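Local coordinates for protein ATP-dependent DNA helicase uvsW (Enterobacteria phage T4, PDB 1RIF) that couples ATP hydrolysis to 3'-5' DNA unwinding and Holliday-junction branch migration in phage recombination-dependent repair, this chain being its N-terminal part with the ATP-binding helicase domain, at residues L103-G108 and I112-Y117; L133-S138 and S142-L147; I162-T167 and T171-D176; G227-D232 and V273-E278. The protein carries 1 engineered substitution. One frame throughout, in Å; residues are numbered along the deposited sequence.

Contact 1. Residues L103-G108 and I112-Y117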
loop_
_atom_site.group_PDB
_atom_site.type_symbol
_atom_site.label_atom_id
_atom_site.label_comp_id
_atom_site.label_asym_id
_atom_site.label_seq_id
_atom_site.Cartn_x
_atom_site.Cartn_y
_atom_site.Cartn_z
ATOM N N LEU A 103 8.238 -23.918 -3.368
ATOM C CA LEU A 103 6.820 -23.839 -3.051
ATOM C C LEU A 103 6.023 -24.892 -3.826
ATOM O O LEU A 103 6.320 -25.173 -4.989
ATOM C CB LEU A 103 6.292 -22.446 -3.410
ATOM C CG LEU A 103 7.008 -21.240 -2.795
ATOM C CD1 LEU A 103 6.493 -19.963 -3.435
ATOM C CD2 LEU A 103 6.780 -21.205 -1.289
ATOM N N GLU A 104 5.017 -25.473 -3.177
ATOM C CA GLU A 104 4.151 -26.455 -3.820
ATOM C C GLU A 104 2.754 -25.843 -3.835
ATOM O O GLU A 104 1.991 -25.988 -2.884
ATOM C CB GLU A 104 4.146 -27.772 -3.039
ATOM C CG GLU A 104 5.534 -28.296 -2.701
ATOM C CD GLU A 104 5.545 -29.778 -2.353
ATOM O OE1 GLU A 104 4.595 -30.249 -1.683
ATOM O OE2 GLU A 104 6.516 -30.468 -2.743
ATOM N N ILE A 105 2.434 -25.140 -4.918
ATOM C CA ILE A 105 1.148 -24.467 -5.057
ATOM C C ILE A 105 0.128 -25.375 -5.722
ATOM O O ILE A 105 0.450 -26.092 -6.667
ATOM C CB ILE A 105 1.311 -23.169 -5.877
ATOM C CG1 ILE A 105 2.416 -22.315 -5.255
ATOM C CG2 ILE A 105 0.019 -22.379 -5.887
ATOM C CD1 ILE A 105 2.793 -21.110 -6.087
ATOM N N TYR A 106 -1.107 -25.334 -5.231
ATOM C CA TYR A 106 -2.171 -26.183 -5.767
ATOM C C TYR A 106 -3.424 -25.456 -6.221
ATOM O O TYR A 106 -3.596 -24.256 -6.012
ATOM C CB TYR A 106 -2.610 -27.231 -4.727
ATOM C CG TYR A 106 -1.557 -28.243 -4.332
ATOM C CD1 TYR A 106 -0.472 -27.875 -3.529
ATOM C CD2 TYR A 106 -1.651 -29.570 -4.747
ATOM C CE1 TYR A 106 0.495 -28.810 -3.145
ATOM C CE2 TYR A 106 -0.689 -30.511 -4.370
ATOM C CZ TYR A 106 0.377 -30.124 -3.568
ATOM O OH TYR A 106 1.319 -31.047 -3.183
ATOM N N SER A 107 -4.300 -26.242 -6.837
ATOM C CA SER A 107 -5.602 -25.819 -7.325
ATOM C C SER A 107 -6.394 -27.096 -7.095
ATOM O O SER A 107 -6.409 -27.989 -7.944
ATOM C CB SER A 107 -5.549 -25.496 -8.815
ATOM O OG SER A 107 -6.724 -24.814 -9.217
ATOM N N GLY A 108 -7.041 -27.185 -5.940
ATOM C CA GLY A 108 -7.762 -28.395 -5.611
ATOM C C GLY A 108 -6.685 -29.411 -5.264
ATOM O O GLY A 108 -5.944 -29.238 -4.296
ATOM N N ILE A 112 -0.123 -26.481 -9.537
ATOM C CA ILE A 112 -0.104 -25.453 -10.571
ATOM C C ILE A 112 1.155 -24.608 -10.441
ATOM O O ILE A 112 1.874 -24.703 -9.450
ATOM C CB ILE A 112 -1.326 -24.514 -10.446
ATOM C CG1 ILE A 112 -2.621 -25.328 -10.428
ATOM C CG2 ILE A 112 -1.358 -23.531 -11.612
ATOM C CD1 ILE A 112 -2.897 -26.094 -11.714
ATOM N N GLU A 113 1.420 -23.782 -11.448
ATOM C CA GLU A 113 2.587 -22.910 -11.432
ATOM C C GLU A 113 2.209 -21.472 -11.732
ATOM O O GLU A 113 1.379 -21.206 -12.604
ATOM C CB GLU A 113 3.613 -23.382 -12.459
ATOM C CG GLU A 113 4.556 -24.454 -11.944
ATOM C CD GLU A 113 5.266 -25.188 -13.067
ATOM O OE1 GLU A 113 4.604 -25.976 -13.781
ATOM O OE2 GLU A 113 6.485 -24.971 -13.239
ATOM N N PRO A 114 2.801 -20.516 -11.002
ATOM C CA PRO A 114 2.456 -19.120 -11.282
ATOM C C PRO A 114 2.981 -18.723 -12.663
ATOM O O PRO A 114 4.004 -19.242 -13.116
ATOM C CB PRO A 114 3.132 -18.358 -10.138
ATOM C CG PRO A 114 4.311 -19.208 -9.811
ATOM C CD PRO A 114 3.737 -20.609 -9.866
ATOM N N HIS A 115 2.264 -17.826 -13.335
ATOM C CA HIS A 115 2.663 -17.364 -14.658
ATOM C C HIS A 115 3.881 -16.442 -14.559
ATOM O O HIS A 115 4.177 -15.889 -13.496
ATOM C CB HIS A 115 1.511 -16.612 -15.329
ATOM C CG HIS A 115 0.282 -17.440 -15.536
ATOM N ND1 HIS A 115 -0.452 -17.963 -14.491
ATOM C CD2 HIS A 115 -0.349 -17.831 -16.668
ATOM C CE1 HIS A 115 -1.480 -18.639 -14.971
ATOM N NE2 HIS A 115 -1.440 -18.574 -16.290
ATOM N N TRP A 116 4.583 -16.282 -15.677
ATOM C CA TRP A 116 5.760 -15.433 -15.725
ATOM C C TRP A 116 5.445 -14.021 -15.237
ATOM O O TRP A 116 6.205 -13.450 -14.464
ATOM C CB TRP A 116 6.310 -15.364 -17.155
ATOM C CG TRP A 116 5.355 -14.731 -18.141
ATOM C CD1 TRP A 116 4.292 -15.333 -18.764
ATOM C CD2 TRP A 116 5.352 -13.366 -18.581
ATOM N NE1 TRP A 116 3.634 -14.427 -19.561
ATOM C CE2 TRP A 116 4.263 -13.213 -19.467
ATOM C CE3 TRP A 116 6.164 -12.256 -18.309
ATOM C CZ2 TRP A 116 3.967 -11.993 -20.083
ATOM C CZ3 TRP A 116 5.866 -11.043 -18.920
ATOM C CH2 TRP A 116 4.778 -10.922 -19.798
ATOM N N TYR A 117 4.320 -13.464 -15.683
ATOM C CA TYR A 117 3.950 -12.110 -15.292
ATOM C C TYR A 117 3.617 -11.998 -13.814
ATOM O O TYR A 117 3.805 -10.938 -13.214
ATOM C CB TYR A 117 2.789 -11.586 -16.155
ATOM C CG TYR A 117 1.541 -12.430 -16.151
ATOM C CD1 TYR A 117 0.616 -12.354 -15.102
ATOM C CD2 TYR A 117 1.283 -13.321 -17.194
ATOM C CE1 TYR A 117 -0.538 -13.151 -15.095
ATOM C CE2 TYR A 117 0.140 -14.119 -17.195
ATOM C CZ TYR A 117 -0.762 -14.029 -16.144
ATOM O OH TYR A 117 -1.882 -14.831 -16.150
HETATM O O HOH W 1 3.471 -25.641 -7.700
#
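Ile105 and Pro114 meet at about a right angle, the delta methyl of one set against the ring of the other, with Ile105 CD1 lying 3.9 Å from Pro114 CD. Ile105 carries its CG1 branch opposite the carbonyl carbon (chi1 -53°), and from there the chain runs extended, which brings the terminal methyl across to the proline. The second side-chain meeting is tighter and of another kind. Ser107 CB presses on Ile112 CG1 at 3.3 Å, shorter than ordinary van der Waals contact, so the isoleucine touches through its methylene more closely than through its tip. Ile112 is bent at chi2 (-64°), and its CD1 stays 4.0 Å from the same Ser107 CB. Between these two apolar meetings runs the backbone bond from Ile112 N to Ile105 O, 3.0 Å long and nearly straight at 168°. It extends the pairing of a small antiparallel hairpin, strands 106-107 and 110-111, whose returning arm then leads through Pro114 to His115, the N-cap of helix 116-128. A water adds a second link between the two arms, accepting from Ile105 N at 3.0 Å and donating to Ile112 O, although the modelled length of the latter bond is too short to be trusted. Tyr106 points away from the returning arm, and its ring is engaged in cation-pi contacts with Arg111 and Arg181. Both Ile105 and Pro114 also rest on Leu143 of helix 141-155, which places the inner side of the hairpin base against the helicase core while Ser107 and Ile112 remain at the surface.

Contact 2. Residues L133-S138 and S142-L147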
loop_
_atom_site.group_PDB
_atom_site.type_symbol
_atom_site.label_atom_id
_atom_site.label_comp_id
_atom_site.label_asym_id
_atom_site.label_seq_id
_atom_site.Cartn_x
_atom_site.Cartn_y
_atom_site.Cartn_z
ATOM N N LEU A 133 0.594 -2.253 -8.488
ATOM C CA LEU A 133 0.765 -3.285 -9.485
ATOM C C LEU A 133 -0.399 -3.161 -10.451
ATOM O O LEU A 133 -1.537 -3.497 -10.124
ATOM C CB LEU A 133 0.784 -4.655 -8.810
ATOM C CG LEU A 133 1.844 -4.801 -7.717
ATOM C CD1 LEU A 133 1.698 -6.159 -7.059
ATOM C CD2 LEU A 133 3.240 -4.620 -8.310
ATOM N N ASN A 134 -0.098 -2.662 -11.642
ATOM C CA ASN A 134 -1.111 -2.454 -12.659
ATOM C C ASN A 134 -1.314 -3.692 -13.533
ATOM O O ASN A 134 -0.730 -3.801 -14.610
ATOM C CB ASN A 134 -0.712 -1.243 -13.505
ATOM C CG ASN A 134 -1.750 -0.890 -14.545
ATOM O OD1 ASN A 134 -2.948 -1.039 -14.313
ATOM N ND2 ASN A 134 -1.298 -0.402 -15.696
ATOM N N LEU A 135 -2.139 -4.628 -13.066
ATOM C CA LEU A 135 -2.411 -5.846 -13.825
ATOM C C LEU A 135 -3.903 -6.087 -13.941
ATOM O O LEU A 135 -4.656 -5.787 -13.017
ATOM C CB LEU A 135 -1.766 -7.071 -13.165
ATOM C CG LEU A 135 -0.627 -6.856 -12.175
ATOM C CD1 LEU A 135 -1.223 -6.540 -10.814
ATOM C CD2 LEU A 135 0.220 -8.107 -12.084
ATOM N N PRO A 136 -4.347 -6.650 -15.081
ATOM C CA PRO A 136 -5.751 -6.960 -15.378
ATOM C C PRO A 136 -6.377 -7.949 -14.393
ATOM O O PRO A 136 -5.697 -8.824 -13.849
ATOM C CB PRO A 136 -5.689 -7.503 -16.802
ATOM C CG PRO A 136 -4.341 -8.153 -16.851
ATOM C CD PRO A 136 -3.472 -7.128 -16.168
ATOM N N THR A 137 -7.679 -7.804 -14.173
ATOM C CA THR A 137 -8.394 -8.661 -13.236
ATOM C C THR A 137 -8.195 -10.153 -13.534
ATOM O O THR A 137 -8.459 -11.013 -12.690
ATOM C CB THR A 137 -9.906 -8.319 -13.236
ATOM O OG1 THR A 137 -10.069 -6.897 -13.341
ATOM C CG2 THR A 137 -10.566 -8.789 -11.935
ATOM N N SER A 138 -7.713 -10.457 -14.732
ATOM C CA SER A 138 -7.485 -11.847 -15.119
ATOM C C SER A 138 -6.125 -12.366 -14.646
ATOM O O SER A 138 -5.929 -13.576 -14.521
ATOM C CB SER A 138 -7.599 -12.003 -16.642
ATOM O OG SER A 138 -6.637 -11.211 -17.323
ATOM N N SER A 142 -4.972 -13.121 -6.903
ATOM C CA SER A 142 -4.978 -13.752 -5.584
ATOM C C SER A 142 -3.682 -14.502 -5.337
ATOM O O SER A 142 -3.205 -14.549 -4.206
ATOM C CB SER A 142 -6.163 -14.706 -5.431
ATOM O OG SER A 142 -6.095 -15.783 -6.350
ATOM N N LEU A 143 -3.113 -15.081 -6.396
ATOM C CA LEU A 143 -1.858 -15.821 -6.279
ATOM C C LEU A 143 -0.706 -14.844 -6.083
ATOM O O LEU A 143 0.247 -15.140 -5.359
ATOM C CB LEU A 143 -1.604 -16.679 -7.526
ATOM C CG LEU A 143 -0.339 -17.562 -7.504
ATOM C CD1 LEU A 143 -0.351 -18.487 -6.283
ATOM C CD2 LEU A 143 -0.268 -18.381 -8.779
ATOM N N ILE A 144 -0.791 -13.681 -6.731
ATOM C CA ILE A 144 0.245 -12.660 -6.592
ATOM C C ILE A 144 0.237 -12.192 -5.147
ATOM O O ILE A 144 1.281 -12.065 -4.519
ATOM C CB ILE A 144 -0.018 -11.451 -7.522
ATOM C CG1 ILE A 144 0.185 -11.872 -8.982
ATOM C CG2 ILE A 144 0.903 -10.297 -7.138
ATOM C CD1 ILE A 144 0.052 -10.741 -9.998
ATOM N N GLN A 145 -0.958 -11.947 -4.623
ATOM C CA GLN A 145 -1.118 -11.513 -3.243
ATOM C C GLN A 145 -0.678 -12.604 -2.256
ATOM O O GLN A 145 -0.044 -12.316 -1.240
ATOM C CB GLN A 145 -2.576 -11.105 -3.006
ATOM C CG GLN A 145 -2.914 -9.752 -3.618
ATOM C CD GLN A 145 -4.396 -9.436 -3.586
ATOM O OE1 GLN A 145 -5.169 -9.985 -4.367
ATOM N NE2 GLN A 145 -4.802 -8.557 -2.677
ATOM N N ALA A 146 -1.008 -13.857 -2.562
ATOM C CA ALA A 146 -0.622 -14.990 -1.709
ATOM C C ALA A 146 0.898 -15.136 -1.658
ATOM O O ALA A 146 1.467 -15.378 -0.598
ATOM C CB ALA A 146 -1.243 -16.286 -2.229
ATOM N N LEU A 147 1.556 -14.988 -2.804
ATOM C CA LEU A 147 3.011 -15.113 -2.852
ATOM C C LEU A 147 3.693 -13.987 -2.077
ATOM O O LEU A 147 4.672 -14.212 -1.367
ATOM C CB LEU A 147 3.489 -15.141 -4.308
ATOM C CG LEU A 147 3.112 -16.451 -5.001
ATOM C CD1 LEU A 147 3.524 -16.436 -6.463
ATOM C CD2 LEU A 147 3.803 -17.586 -4.266
#
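Ile144 has the largest share of this buried contact and uses two of its methyls on two different leucines. Its CD1 and Leu135 CD2 reach for each other tip to tip, closing to 3.4 Å, a tight fit for two methyl groups. Its other branch, CG2, lies 4.2 Å from Leu133 CD1 in an ordinary apolar contact. With chi1 near -69°, Ile144 sets CG2 opposite its backbone N, facing Leu133, while the extended chi2 carries CD1 to Leu135. Leu135 has a chi1 of -19°, well away from a staggered value, which is consistent with local strain. No hydrogen bond joins residues 133-138 to 142-147, where the contact is apolar packing; just before the second segment, Arg141 NH2 bonds to Leu135 O. Gln118 and Val122 of helix 116-128 also touch Ile144, enclosing it further. Leu133 ends the strand 130-133, and Leu135 lies in the loop that leads to helix 141-155. A strand, a loop predicted to bind ATP and the helix that follows are the elements of the P-loop, or Walker A motif, here with Arg141, probably the engineered residue, at its customary lysine position.

Contact 3. Residues I162-T167 and T171-D176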
loop_
_atom_site.group_PDB
_atom_site.type_symbol
_atom_site.label_atom_id
_atom_site.label_comp_id
_atom_site.label_asym_id
_atom_site.label_seq_id
_atom_site.Cartn_x
_atom_site.Cartn_y
_atom_site.Cartn_z
ATOM N N ILE A 162 -4.763 -7.357 4.357
ATOM C CA ILE A 162 -5.225 -7.419 2.984
ATOM C C ILE A 162 -6.615 -6.802 2.959
ATOM O O ILE A 162 -7.506 -7.259 3.665
ATOM C CB ILE A 162 -5.274 -8.874 2.492
ATOM C CG1 ILE A 162 -3.914 -9.531 2.735
ATOM C CG2 ILE A 162 -5.616 -8.922 0.993
ATOM C CD1 ILE A 162 -3.887 -10.988 2.394
ATOM N N ILE A 163 -6.787 -5.753 2.160
ATOM C CA ILE A 163 -8.072 -5.055 2.052
ATOM C C ILE A 163 -8.765 -5.428 0.736
ATOM O O ILE A 163 -8.187 -5.293 -0.332
ATOM C CB ILE A 163 -7.866 -3.503 2.117
ATOM C CG1 ILE A 163 -7.099 -3.133 3.397
ATOM C CG2 ILE A 163 -9.220 -2.773 2.083
ATOM C CD1 ILE A 163 -6.794 -1.633 3.563
ATOM N N VAL A 164 -9.997 -5.913 0.818
ATOM C CA VAL A 164 -10.731 -6.291 -0.385
ATOM C C VAL A 164 -11.998 -5.446 -0.495
ATOM O O VAL A 164 -12.466 -4.893 0.500
ATOM C CB VAL A 164 -11.092 -7.820 -0.400
ATOM C CG1 VAL A 164 -9.816 -8.653 -0.400
ATOM C CG2 VAL A 164 -11.991 -8.176 0.778
ATOM N N PRO A 165 -12.561 -5.326 -1.709
ATOM C CA PRO A 165 -13.774 -4.523 -1.896
ATOM C C PRO A 165 -15.061 -4.936 -1.181
ATOM O O PRO A 165 -15.871 -4.069 -0.845
ATOM C CB PRO A 165 -13.928 -4.469 -3.418
ATOM C CG PRO A 165 -13.216 -5.682 -3.898
ATOM C CD PRO A 165 -12.016 -5.775 -3.003
ATOM N N THR A 166 -15.264 -6.228 -0.922
ATOM C CA THR A 166 -16.499 -6.661 -0.254
ATOM C C THR A 166 -16.302 -7.796 0.739
ATOM O O THR A 166 -15.277 -8.475 0.731
ATOM C CB THR A 166 -17.560 -7.145 -1.267
ATOM O OG1 THR A 166 -17.121 -8.372 -1.865
ATOM C CG2 THR A 166 -17.781 -6.111 -2.360
ATOM N N THR A 167 -17.307 -8.009 1.581
ATOM C CA THR A 167 -17.256 -9.075 2.574
ATOM C C THR A 167 -17.183 -10.440 1.910
ATOM O O THR A 167 -16.510 -11.342 2.401
ATOM C CB THR A 167 -18.486 -9.046 3.499
ATOM O OG1 THR A 167 -18.378 -7.948 4.414
ATOM C CG2 THR A 167 -18.579 -10.337 4.291
ATOM N N THR A 171 -13.982 -13.585 2.338
ATOM C CA THR A 171 -14.063 -15.036 2.464
ATOM C C THR A 171 -13.371 -15.731 1.305
ATOM O O THR A 171 -12.688 -16.735 1.493
ATOM C CB THR A 171 -15.526 -15.502 2.490
ATOM O OG1 THR A 171 -16.154 -15.032 3.690
ATOM C CG2 THR A 171 -15.601 -17.007 2.438
ATOM N N GLN A 172 -13.556 -15.191 0.106
ATOM C CA GLN A 172 -12.957 -15.749 -1.101
ATOM C C GLN A 172 -11.434 -15.696 -1.052
ATOM O O GLN A 172 -10.760 -16.653 -1.430
ATOM C CB GLN A 172 -13.462 -14.991 -2.331
ATOM C CG GLN A 172 -12.986 -15.572 -3.651
ATOM C CD GLN A 172 -13.408 -14.745 -4.861
ATOM O OE1 GLN A 172 -14.597 -14.500 -5.087
ATOM N NE2 GLN A 172 -12.430 -14.322 -5.652
ATOM N N MET A 173 -10.893 -14.578 -0.580
ATOM C CA MET A 173 -9.445 -14.415 -0.494
ATOM C C MET A 173 -8.837 -15.428 0.463
ATOM O O MET A 173 -7.801 -16.024 0.175
ATOM C CB MET A 173 -9.096 -12.994 -0.024
ATOM C CG MET A 173 -7.595 -12.663 -0.021
ATOM S SD MET A 173 -6.872 -12.460 -1.675
ATOM C CE MET A 173 -7.175 -10.719 -1.941
ATOM N N ALA A 174 -9.487 -15.601 1.611
ATOM C CA ALA A 174 -9.029 -16.532 2.635
ATOM C C ALA A 174 -9.083 -17.947 2.084
ATOM O O ALA A 174 -8.164 -18.738 2.285
ATOM C CB ALA A 174 -9.905 -16.410 3.879
ATOM N N ASP A 175 -10.161 -18.265 1.379
ATOM C CA ASP A 175 -10.306 -19.584 0.803
ATOM C C ASP A 175 -9.258 -19.830 -0.283
ATOM O O ASP A 175 -8.700 -20.927 -0.362
ATOM C CB ASP A 175 -11.714 -19.756 0.232
ATOM C CG ASP A 175 -12.769 -19.858 1.315
ATOM O OD1 ASP A 175 -12.391 -19.892 2.505
ATOM O OD2 ASP A 175 -13.974 -19.908 0.977
ATOM N N ASP A 176 -8.978 -18.819 -1.112
ATOM C CA ASP A 176 -7.983 -18.973 -2.168
ATOM C C ASP A 176 -6.624 -19.306 -1.577
ATOM O O ASP A 176 -5.972 -20.252 -2.012
ATOM C CB ASP A 176 -7.858 -17.700 -3.001
ATOM C CG ASP A 176 -9.096 -17.412 -3.828
ATOM O OD1 ASP A 176 -9.878 -18.351 -4.091
ATOM O OD2 ASP A 176 -9.276 -16.240 -4.231
#
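Ile162 turns its CG2 methyl to the helix and meets Met173 CE at 3.8 Å. Ile163, next along the strand, points the opposite way, and Val164 returns to the contact with CG1 at 3.7 Å from the same Met173 CE. One methionine methyl thus lies against two branched side chains spaced two residues apart. Met173 gets there by leaving the helix with CG opposite its backbone N (chi1 -175°) and then bending at both chi2 and chi3, which brings the methyl to the two side chains at an oblique crossing. Pro165 leads on to Thr166, the N-cap, whose OG1 accepts from Leu169 N. Thr167 O, in the first turn of helix 167-180, receives a weak bond from Thr171 N at 3.4 Å. Pro165, Thr166 and Leu169 fit the PTxxL pattern, consistent with superfamily 2 motif Ia, which in relatives contacts the DNA backbone. Strand 159-163 lies in the parallel sheet between strands 207-210 and 226-232. Helix 167-180 packs beside helix 141-155, where Gln145 touches both Ile162 and Met173, and its outer flank reaches strand 188-190 through Thr171 and Ala174.

Contact 4. Residues G227-D232 and V273-E278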
loop_
_atom_site.group_PDB
_atom_site.type_symbol
_atom_site.label_atom_id
_atom_site.label_comp_id
_atom_site.label_asym_id
_atom_site.label_seq_id
_atom_site.Cartn_x
_atom_site.Cartn_y
_atom_site.Cartn_z
ATOM N N GLY A 227 3.258 -5.305 8.858
ATOM C CA GLY A 227 4.509 -5.092 8.158
ATOM C C GLY A 227 4.269 -5.014 6.657
ATOM O O GLY A 227 5.073 -4.457 5.903
ATOM N N MET A 228 3.154 -5.591 6.226
ATOM C CA MET A 228 2.776 -5.590 4.822
ATOM C C MET A 228 1.276 -5.372 4.710
ATOM O O MET A 228 0.512 -5.859 5.531
ATOM C CB MET A 228 3.150 -6.917 4.159
ATOM C CG MET A 228 2.734 -7.016 2.697
ATOM S SD MET A 228 3.108 -8.626 1.943
ATOM C CE MET A 228 4.869 -8.434 1.599
ATOM N N MET A 229 0.865 -4.622 3.693
ATOM C CA MET A 229 -0.548 -4.328 3.453
ATOM C C MET A 229 -0.800 -4.326 1.949
ATOM O O MET A 229 0.008 -3.817 1.168
ATOM C CB MET A 229 -0.922 -2.962 4.065
ATOM C CG MET A 229 -2.364 -2.495 3.839
ATOM S SD MET A 229 -2.693 -1.705 2.218
ATOM C CE MET A 229 -1.871 -0.136 2.423
ATOM N N MET A 230 -1.925 -4.914 1.560
ATOM C CA MET A 230 -2.331 -4.992 0.166
ATOM C C MET A 230 -3.798 -4.595 0.021
ATOM O O MET A 230 -4.632 -4.910 0.881
ATOM C CB MET A 230 -2.185 -6.424 -0.358
ATOM C CG MET A 230 -0.790 -6.990 -0.374
ATOM S SD MET A 230 -0.896 -8.780 -0.577
ATOM C CE MET A 230 -0.041 -9.345 0.870
ATOM N N ASN A 231 -4.107 -3.918 -1.080
ATOM C CA ASN A 231 -5.477 -3.520 -1.372
ATOM C C ASN A 231 -5.779 -3.897 -2.824
ATOM O O ASN A 231 -5.274 -3.271 -3.759
ATOM C CB ASN A 231 -5.662 -2.012 -1.154
ATOM C CG ASN A 231 -7.082 -1.536 -1.487
ATOM O OD1 ASN A 231 -8.049 -2.305 -1.434
ATOM N ND2 ASN A 231 -7.208 -0.260 -1.809
ATOM N N ASP A 232 -6.574 -4.948 -3.003
ATOM C CA ASP A 232 -6.956 -5.396 -4.333
ATOM C C ASP A 232 -8.077 -4.466 -4.804
ATOM O O ASP A 232 -9.055 -4.279 -4.094
ATOM C CB ASP A 232 -7.434 -6.855 -4.276
ATOM C CG ASP A 232 -7.631 -7.463 -5.656
ATOM O OD1 ASP A 232 -6.715 -7.371 -6.499
ATOM O OD2 ASP A 232 -8.707 -8.040 -5.903
ATOM N N VAL A 273 -0.431 6.974 -5.034
ATOM C CA VAL A 273 0.985 6.624 -5.113
ATOM C C VAL A 273 1.623 6.965 -3.767
ATOM O O VAL A 273 2.628 6.379 -3.374
ATOM C CB VAL A 273 1.717 7.378 -6.256
ATOM C CG1 VAL A 273 0.915 7.269 -7.540
ATOM C CG2 VAL A 273 1.933 8.810 -5.889
ATOM N N GLY A 274 1.017 7.914 -3.057
ATOM C CA GLY A 274 1.519 8.287 -1.747
ATOM C C GLY A 274 1.232 7.168 -0.758
ATOM O O GLY A 274 1.968 6.967 0.201
ATOM N N MET A 275 0.158 6.424 -1.004
ATOM C CA MET A 275 -0.235 5.321 -0.139
ATOM C C MET A 275 0.321 3.971 -0.594
ATOM O O MET A 275 0.639 3.126 0.237
ATOM C CB MET A 275 -1.762 5.230 -0.067
ATOM C CG MET A 275 -2.300 4.004 0.680
ATOM S SD MET A 275 -1.872 3.973 2.440
ATOM C CE MET A 275 -3.337 3.241 3.152
ATOM N N PHE A 276 0.453 3.779 -1.905
ATOM C CA PHE A 276 0.920 2.505 -2.449
ATOM C C PHE A 276 2.247 2.441 -3.213
ATOM O O PHE A 276 2.702 1.349 -3.545
ATOM C CB PHE A 276 -0.168 1.918 -3.355
ATOM C CG PHE A 276 -1.445 1.598 -2.642
ATOM C CD1 PHE A 276 -2.578 2.380 -2.838
ATOM C CD2 PHE A 276 -1.509 0.526 -1.753
ATOM C CE1 PHE A 276 -3.757 2.108 -2.156
ATOM C CE2 PHE A 276 -2.678 0.243 -1.066
ATOM C CZ PHE A 276 -3.809 1.035 -1.264
ATOM N N GLY A 277 2.860 3.580 -3.512
ATOM C CA GLY A 277 4.112 3.561 -4.253
ATOM C C GLY A 277 3.933 3.783 -5.746
ATOM O O GLY A 277 2.810 3.897 -6.248
ATOM N N GLU A 278 5.044 3.841 -6.471
ATOM C CA GLU A 278 4.989 4.050 -7.914
ATOM C C GLU A 278 4.269 2.932 -8.650
ATOM O O GLU A 278 4.211 1.795 -8.180
ATOM C CB GLU A 278 6.395 4.212 -8.491
ATOM C CG GLU A 278 6.857 5.649 -8.532
ATOM C CD GLU A 278 8.064 5.894 -7.660
ATOM O OE1 GLU A 278 9.107 5.252 -7.909
ATOM O OE2 GLU A 278 7.971 6.729 -6.731
#
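Met229 brings both sulfur and methyl to Phe276, a Met-aromatic contact made at the ring's edge: SD is 5.2 Å from the centroid of the Phe276 ring and 76° off its normal. Its methyl comes closer still, with Met229 CE 3.6 Å from Phe276 CE2. The same methyl meets a second methionine, lying 3.8 Å from Met275 CE, where the two side chains cross at about a right angle. Met229 CG lies anti to the backbone N (chi1 178°), and bends at chi2 and chi3 bring SD and CE to the aromatic ring. Two residues on, Asn231 adds its CB at 3.6 Å from Phe276 CZ, and the strand therefore holds the phenyl group from two positions. One face of that ring is occupied by its own neighbour, Met275 CG, seated over the centre. Just beyond, Gly277 leaves the helix with positive phi, and the chain passes on to strand 278-280. Asp232, the last residue of its strand, begins the predicted DEAH box, here Asp-Glu-Cys-His, the Walker B motif. Strand 226-232 runs between strands 159-163 and 254-258, with Met228 and Met230 packed on helix 141-155 and helix 269-276 lying against the other face through Met229 and Asn231.

Contacts 2, 3 and 4 gather round one parallel sheet and helix 141-155, while contact 1 leans on that helix from outside, with Pro114 CB 3.7 Å from Leu143 CD2. Contact 2 meets contact 3 where Ser142 CB approaches Asp176 OD2 at 3.7 Å. Contacts 3 and 4 share neighbouring strands, joined by probable hydrogen bonds such as Ile163 O to Asp232 N at 3.1 Å. In this variant Arg141, probably the engineered residue, forms a salt bridge with Asp232 that links the predicted Walker A loop to the DEAH box. Contact 1 stays apart from contact 4, about 12 Å between nearest atoms. A bound gold ion lies about 5 Å from the Phe276 side chain of contact 4.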